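Baccell_00875 (Bacteroides cellulosilyticus DSM 14838, PDB 5NO8) is a polysaccharide lyase that probably removes the rhamnose caps of complex arabinogalactan proteins by cleaving at the neighbouring glucuronic acid. Local coordinates at residues D194-G206 and T214-L226. Numbering follows the deposited sequence.
Sequences DGAIRNYEIWERG and TRGIIALDLPDLL
Glu201 and Ala219 are the middle pair of an antiparallel ladder between strands 199-203 and 217-221, joined by reciprocal backbone bonds, Glu201 N to Ala219 O (2.8 Å) and Ala219 N to Glu201 O (3.0 Å). Trp203 and Ile217 repeat this two-bond pairing, whereas Asn199 and Asp221 share one bond, Asp221 N to Asn199 O; Asp221 O instead accepts from Arg198 N.

Beyond the ladder, Arg198 lies along the chain of residues 221-224. With CG wedged between its own N and carbonyl carbon (chi1 71°) and the chain then extended, its guanidinium stacks over Asp221: CB sits above its centre, and the carboxylate plane is only 6° away from parallel. NE bonds Leu222 O (3.0 Å), 31° out of the guanidinium plane, while a water at the edge accepts from NH2 and donates to Leu222 O and Asp224 OD1. The direct link, NH2 to Asp224 OD1, is a long salt bridge of charges alone. A leucine in its place has no guanidinium, and would probably leave Leu222 O to the water alone, that water without its NH2 donor, and the Asp224 carboxylate without its nearby positive charge.

Among the acids, Glu201 OE2 comes within 2.6 Å of Asp221 OD1, so one of the two probably carries a proton; Tyr76 also hydrogen-bonds OE2 and Trp203 NE1. Tyr200 OH hydrogen-bonds Asp608, which also forms a salt bridge with Arg215, whose guanidinium further binds Thr165 O and Asp150.

Apolar contacts line both faces. Ala219 CB meets the edge of the Trp203 indole at NE1 (3.9 Å), and on the Tyr200, Ile202 face Ile202 CD1 lies beside Ile218 CG1 (3.8 Å).

Strands 199-203 and 217-221 form a beta-hairpin with a long connection, built into a larger mixed sheet: strand 137-145 flanks 217-221, and strand 664-665 runs parallel to 199-203.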
loop_
_atom_site.group_PDB
_atom_site.type_symbol
_atom_site.label_atom_id
_atom_site.label_comp_id
_atom_site.label_asym_id
_atom_site.label_seq_id
_atom_site.Cartn_x
_atom_site.Cartn_y
_atom_site.Cartn_z
ATOM N N ASP A 194 12.193 -0.956 24.388
ATOM C CA ASP A 194 12.875 0.163 24.996
ATOM C C ASP A 194 13.349 1.054 23.853
ATOM O O ASP A 194 13.671 0.562 22.784
ATOM C CB ASP A 194 14.047 -0.316 25.878
ATOM C CG ASP A 194 14.585 0.780 26.791
ATOM O OD1 ASP A 194 13.848 1.741 27.126
ATOM O OD2 ASP A 194 15.754 0.682 27.210
ATOM N N GLY A 195 13.371 2.361 24.081
ATOM C CA GLY A 195 13.669 3.331 23.024
ATOM C C GLY A 195 12.513 3.431 22.039
ATOM O O GLY A 195 11.362 3.153 22.395
ATOM N N ALA A 196 12.812 3.849 20.820
ATOM C CA ALA A 196 11.781 4.183 19.841
ATOM C C ALA A 196 12.251 4.021 18.413
ATOM O O ALA A 196 13.450 4.115 18.124
ATOM C CB ALA A 196 11.294 5.602 20.068
ATOM N N ILE A 197 11.290 3.787 17.528
ATOM C CA ILE A 197 11.524 3.838 16.089
ATOM C C ILE A 197 10.588 4.915 15.546
ATOM O O ILE A 197 9.365 4.859 15.745
ATOM C CB ILE A 197 11.292 2.480 15.399
ATOM C CG1 ILE A 197 12.324 1.448 15.846
ATOM C CG2 ILE A 197 11.302 2.606 13.868
ATOM C CD1 ILE A 197 13.761 1.811 15.529
ATOM N N ARG A 198 11.173 5.909 14.890
ATOM C CA ARG A 198 10.431 7.073 14.406
ATOM C C ARG A 198 10.024 7.008 12.941
ATOM O O ARG A 198 9.152 7.744 12.508
ATOM C CB ARG A 198 11.206 8.360 14.660
ATOM C CG ARG A 198 12.421 8.497 13.773
ATOM C CD ARG A 198 12.894 9.907 13.482
ATOM N NE ARG A 198 14.214 9.793 12.818
ATOM C CZ ARG A 198 14.450 9.811 11.499
ATOM N NH1 ARG A 198 13.474 9.995 10.605
ATOM N NH2 ARG A 198 15.712 9.659 11.045
ATOM N N ASN A 199 10.714 6.191 12.149
ATOM C CA ASN A 199 10.415 6.079 10.732
ATOM C C ASN A 199 11.179 4.899 10.158
ATOM O O ASN A 199 11.791 4.136 10.892
ATOM C CB ASN A 199 10.812 7.373 9.985
ATOM C CG ASN A 199 9.801 7.736 8.919
ATOM O OD1 ASN A 199 9.357 6.867 8.196
ATOM N ND2 ASN A 199 9.414 9.028 8.848
ATOM N N TYR A 200 11.086 4.707 8.859
ATOM C CA TYR A 200 11.944 3.746 8.193
ATOM C C TYR A 200 12.380 4.254 6.828
ATOM O O TYR A 200 11.775 5.145 6.258
ATOM C CB TYR A 200 11.281 2.375 8.084
ATOM C CG TYR A 200 10.112 2.310 7.113
ATOM C CD1 TYR A 200 8.847 2.693 7.517
ATOM C CD2 TYR A 200 10.282 1.864 5.799
ATOM C CE1 TYR A 200 7.771 2.611 6.665
ATOM C CE2 TYR A 200 9.201 1.779 4.918
ATOM C CZ TYR A 200 7.951 2.183 5.358
ATOM O OH TYR A 200 6.837 2.127 4.546
ATOM N N GLU A 201 13.448 3.652 6.327
ATOM C CA GLU A 201 13.977 3.958 5.024
ATOM C C GLU A 201 14.024 2.708 4.197
ATOM O O GLU A 201 14.021 1.599 4.724
ATOM C CB GLU A 201 15.390 4.498 5.138
ATOM C CG GLU A 201 15.452 5.880 5.731
ATOM C CD GLU A 201 16.878 6.312 5.999
ATOM O OE1 GLU A 201 17.538 6.740 5.033
ATOM O OE2 GLU A 201 17.340 6.185 7.165
ATOM N N ILE A 202 14.101 2.912 2.894
ATOM C CA ILE A 202 14.214 1.825 1.940
ATOM C C ILE A 202 15.511 2.047 1.179
ATOM O O ILE A 202 15.793 3.160 0.700
ATOM C CB ILE A 202 13.013 1.784 0.952
ATOM C CG1 ILE A 202 11.711 1.448 1.662
ATOM C CG2 ILE A 202 13.241 0.780 -0.187
ATOM C CD1 ILE A 202 11.623 0.072 2.252
ATOM N N TRP A 203 16.279 0.970 1.037
ATOM C CA TRP A 203 17.512 0.981 0.261
ATOM C C TRP A 203 17.438 -0.047 -0.868
ATOM O O TRP A 203 16.688 -1.013 -0.769
ATOM C CB TRP A 203 18.735 0.690 1.160
ATOM C CG TRP A 203 18.950 1.702 2.198
ATOM C CD1 TRP A 203 18.517 1.660 3.483
ATOM C CD2 TRP A 203 19.617 2.934 2.039
ATOM N NE1 TRP A 203 18.904 2.794 4.149
ATOM C CE2 TRP A 203 19.565 3.604 3.281
ATOM C CE3 TRP A 203 20.275 3.542 0.968
ATOM C CZ2 TRP A 203 20.154 4.857 3.484
ATOM C CZ3 TRP A 203 20.816 4.781 1.148
ATOM C CH2 TRP A 203 20.769 5.429 2.406
ATOM N N GLU A 204 18.216 0.202 -1.926
ATOM C CA GLU A 204 18.393 -0.719 -3.076
ATOM C C GLU A 204 17.132 -0.924 -3.938
ATOM O O GLU A 204 16.677 -2.053 -4.209
ATOM C CB GLU A 204 18.975 -2.051 -2.626
ATOM C CG GLU A 204 20.297 -1.939 -1.888
ATOM C CD GLU A 204 21.410 -1.388 -2.770
ATOM O OE1 GLU A 204 21.350 -1.592 -3.998
ATOM O OE2 GLU A 204 22.334 -0.730 -2.258
ATOM N N ARG A 205 16.579 0.189 -4.376
ATOM C CA ARG A 205 15.579 0.163 -5.435
ATOM C C ARG A 205 16.182 0.704 -6.732
ATOM O O ARG A 205 17.110 1.525 -6.713
ATOM C CB ARG A 205 14.360 0.978 -5.038
ATOM C CG ARG A 205 13.700 0.502 -3.748
ATOM C CD ARG A 205 13.254 -0.959 -3.785
ATOM N NE ARG A 205 12.342 -1.324 -4.889
ATOM C CZ ARG A 205 11.006 -1.212 -4.883
ATOM N NH1 ARG A 205 10.353 -0.707 -3.833
ATOM N NH2 ARG A 205 10.298 -1.577 -5.966
ATOM N N GLY A 206 15.618 0.273 -7.853
ATOM C CA GLY A 206 16.087 0.732 -9.172
ATOM C C GLY A 206 15.675 -0.196 -10.284
ATOM O O GLY A 206 15.430 -1.384 -10.058
ATOM N N THR A 214 10.875 -6.325 -5.806
ATOM C CA THR A 214 11.394 -6.365 -4.464
ATOM C C THR A 214 11.043 -5.097 -3.737
ATOM O O THR A 214 11.062 -4.055 -4.344
ATOM C CB THR A 214 12.917 -6.505 -4.457
ATOM O OG1 THR A 214 13.365 -6.522 -3.103
ATOM C CG2 THR A 214 13.634 -5.369 -5.198
ATOM N N ARG A 215 10.786 -5.208 -2.440
ATOM C CA ARG A 215 10.525 -4.045 -1.630
ATOM C C ARG A 215 11.821 -3.330 -1.291
ATOM O O ARG A 215 11.810 -2.180 -0.852
ATOM C CB ARG A 215 9.777 -4.426 -0.384
ATOM C CG ARG A 215 9.127 -3.243 0.307
ATOM C CD ARG A 215 8.032 -3.694 1.201
ATOM N NE ARG A 215 7.500 -2.590 1.982
ATOM C CZ ARG A 215 6.740 -2.754 3.049
ATOM N NH1 ARG A 215 6.403 -3.990 3.474
ATOM N NH2 ARG A 215 6.313 -1.680 3.707
ATOM N N GLY A 216 12.951 -4.000 -1.499
ATOM C CA GLY A 216 14.231 -3.461 -1.147
ATOM C C GLY A 216 14.619 -3.831 0.278
ATOM O O GLY A 216 14.110 -4.797 0.855
ATOM N N ILE A 217 15.577 -3.086 0.806
ATOM C CA ILE A 217 16.161 -3.339 2.118
ATOM C C ILE A 217 15.643 -2.300 3.097
ATOM O O ILE A 217 15.906 -1.139 2.923
ATOM C CB ILE A 217 17.693 -3.273 2.090
ATOM C CG1 ILE A 217 18.273 -4.299 1.095
ATOM C CG2 ILE A 217 18.286 -3.482 3.488
ATOM C CD1 ILE A 217 17.902 -5.734 1.347
ATOM N N ILE A 218 14.958 -2.757 4.126
ATOM C CA ILE A 218 14.354 -1.873 5.149
ATOM C C ILE A 218 15.397 -1.506 6.207
ATOM O O ILE A 218 16.130 -2.371 6.675
ATOM C CB ILE A 218 13.151 -2.569 5.808
ATOM C CG1 ILE A 218 12.031 -2.777 4.762
ATOM C CG2 ILE A 218 12.656 -1.798 7.028
ATOM C CD1 ILE A 218 11.111 -3.931 5.048
ATOM N N ALA A 219 15.454 -0.221 6.576
ATOM C CA ALA A 219 16.217 0.263 7.716
ATOM C C ALA A 219 15.264 0.987 8.672
ATOM O O ALA A 219 14.512 1.853 8.248
ATOM C CB ALA A 219 17.329 1.208 7.285
ATOM N N LEU A 220 15.259 0.595 9.932
ATOM C CA LEU A 220 14.406 1.252 10.927
ATOM C C LEU A 220 15.160 2.451 11.530
ATOM O O LEU A 220 16.276 2.287 12.053
ATOM C CB LEU A 220 13.978 0.253 11.997
ATOM C CG LEU A 220 13.170 -0.947 11.481
ATOM C CD1 LEU A 220 12.690 -1.778 12.640
ATOM C CD2 LEU A 220 11.971 -0.581 10.599
ATOM N N ASP A 221 14.536 3.631 11.484
ATOM C CA ASP A 221 15.139 4.858 11.977
ATOM C C ASP A 221 14.858 5.108 13.444
ATOM O O ASP A 221 13.711 5.120 13.869
ATOM C CB ASP A 221 14.640 6.068 11.188
ATOM C CG ASP A 221 14.988 6.002 9.721
ATOM O OD1 ASP A 221 16.167 5.728 9.393
ATOM O OD2 ASP A 221 14.096 6.235 8.887
ATOM N N LEU A 222 15.917 5.327 14.201
ATOM C CA LEU A 222 15.839 5.741 15.582
ATOM C C LEU A 222 15.591 7.258 15.601
ATOM O O LEU A 222 15.784 7.946 14.575
ATOM C CB LEU A 222 17.164 5.424 16.318
ATOM C CG LEU A 222 17.355 3.973 16.720
ATOM C CD1 LEU A 222 17.493 3.055 15.527
ATOM C CD2 LEU A 222 18.557 3.843 17.672
ATOM N N PRO A 223 15.189 7.798 16.764
ATOM C CA PRO A 223 15.162 9.245 16.869
ATOM C C PRO A 223 16.535 9.860 16.620
ATOM O O PRO A 223 17.567 9.208 16.875
ATOM C CB PRO A 223 14.727 9.494 18.329
ATOM C CG PRO A 223 14.117 8.200 18.767
ATOM C CD PRO A 223 14.896 7.152 18.056
ATOM N N ASP A 224 16.559 11.098 16.135
ATOM C CA ASP A 224 17.800 11.852 16.157
ATOM C C ASP A 224 18.188 12.062 17.631
ATOM O O ASP A 224 17.320 12.227 18.486
ATOM C CB ASP A 224 17.662 13.161 15.390
ATOM C CG ASP A 224 17.505 12.950 13.862
ATOM O OD1 ASP A 224 17.925 11.926 13.235
ATOM O OD2 ASP A 224 16.968 13.889 13.233
ATOM N N LEU A 225 19.484 12.016 17.922
ATOM C CA LEU A 225 19.978 11.932 19.300
ATOM C C LEU A 225 20.980 13.055 19.576
ATOM O O LEU A 225 21.639 13.590 18.653
ATOM C CB LEU A 225 20.674 10.580 19.564
ATOM C CG LEU A 225 19.917 9.285 19.269
ATOM C CD1 LEU A 225 20.764 8.041 19.421
ATOM C CD2 LEU A 225 18.714 9.226 20.182
ATOM N N LEU A 226 21.074 13.406 20.850
ATOM C CA LEU A 226 22.126 14.287 21.332
ATOM C C LEU A 226 22.713 13.570 22.537
ATOM O O LEU A 226 21.979 13.321 23.497
ATOM C CB LEU A 226 21.545 15.654 21.711
ATOM C CG LEU A 226 22.507 16.729 22.225
ATOM C CD1 LEU A 226 23.684 16.931 21.358
ATOM C CD2 LEU A 226 21.788 18.062 22.353
HETATM O O HOH W 1 17.675 9.258 13.253
HETATM O O HOH W 2 9.834 -0.144 -1.039
#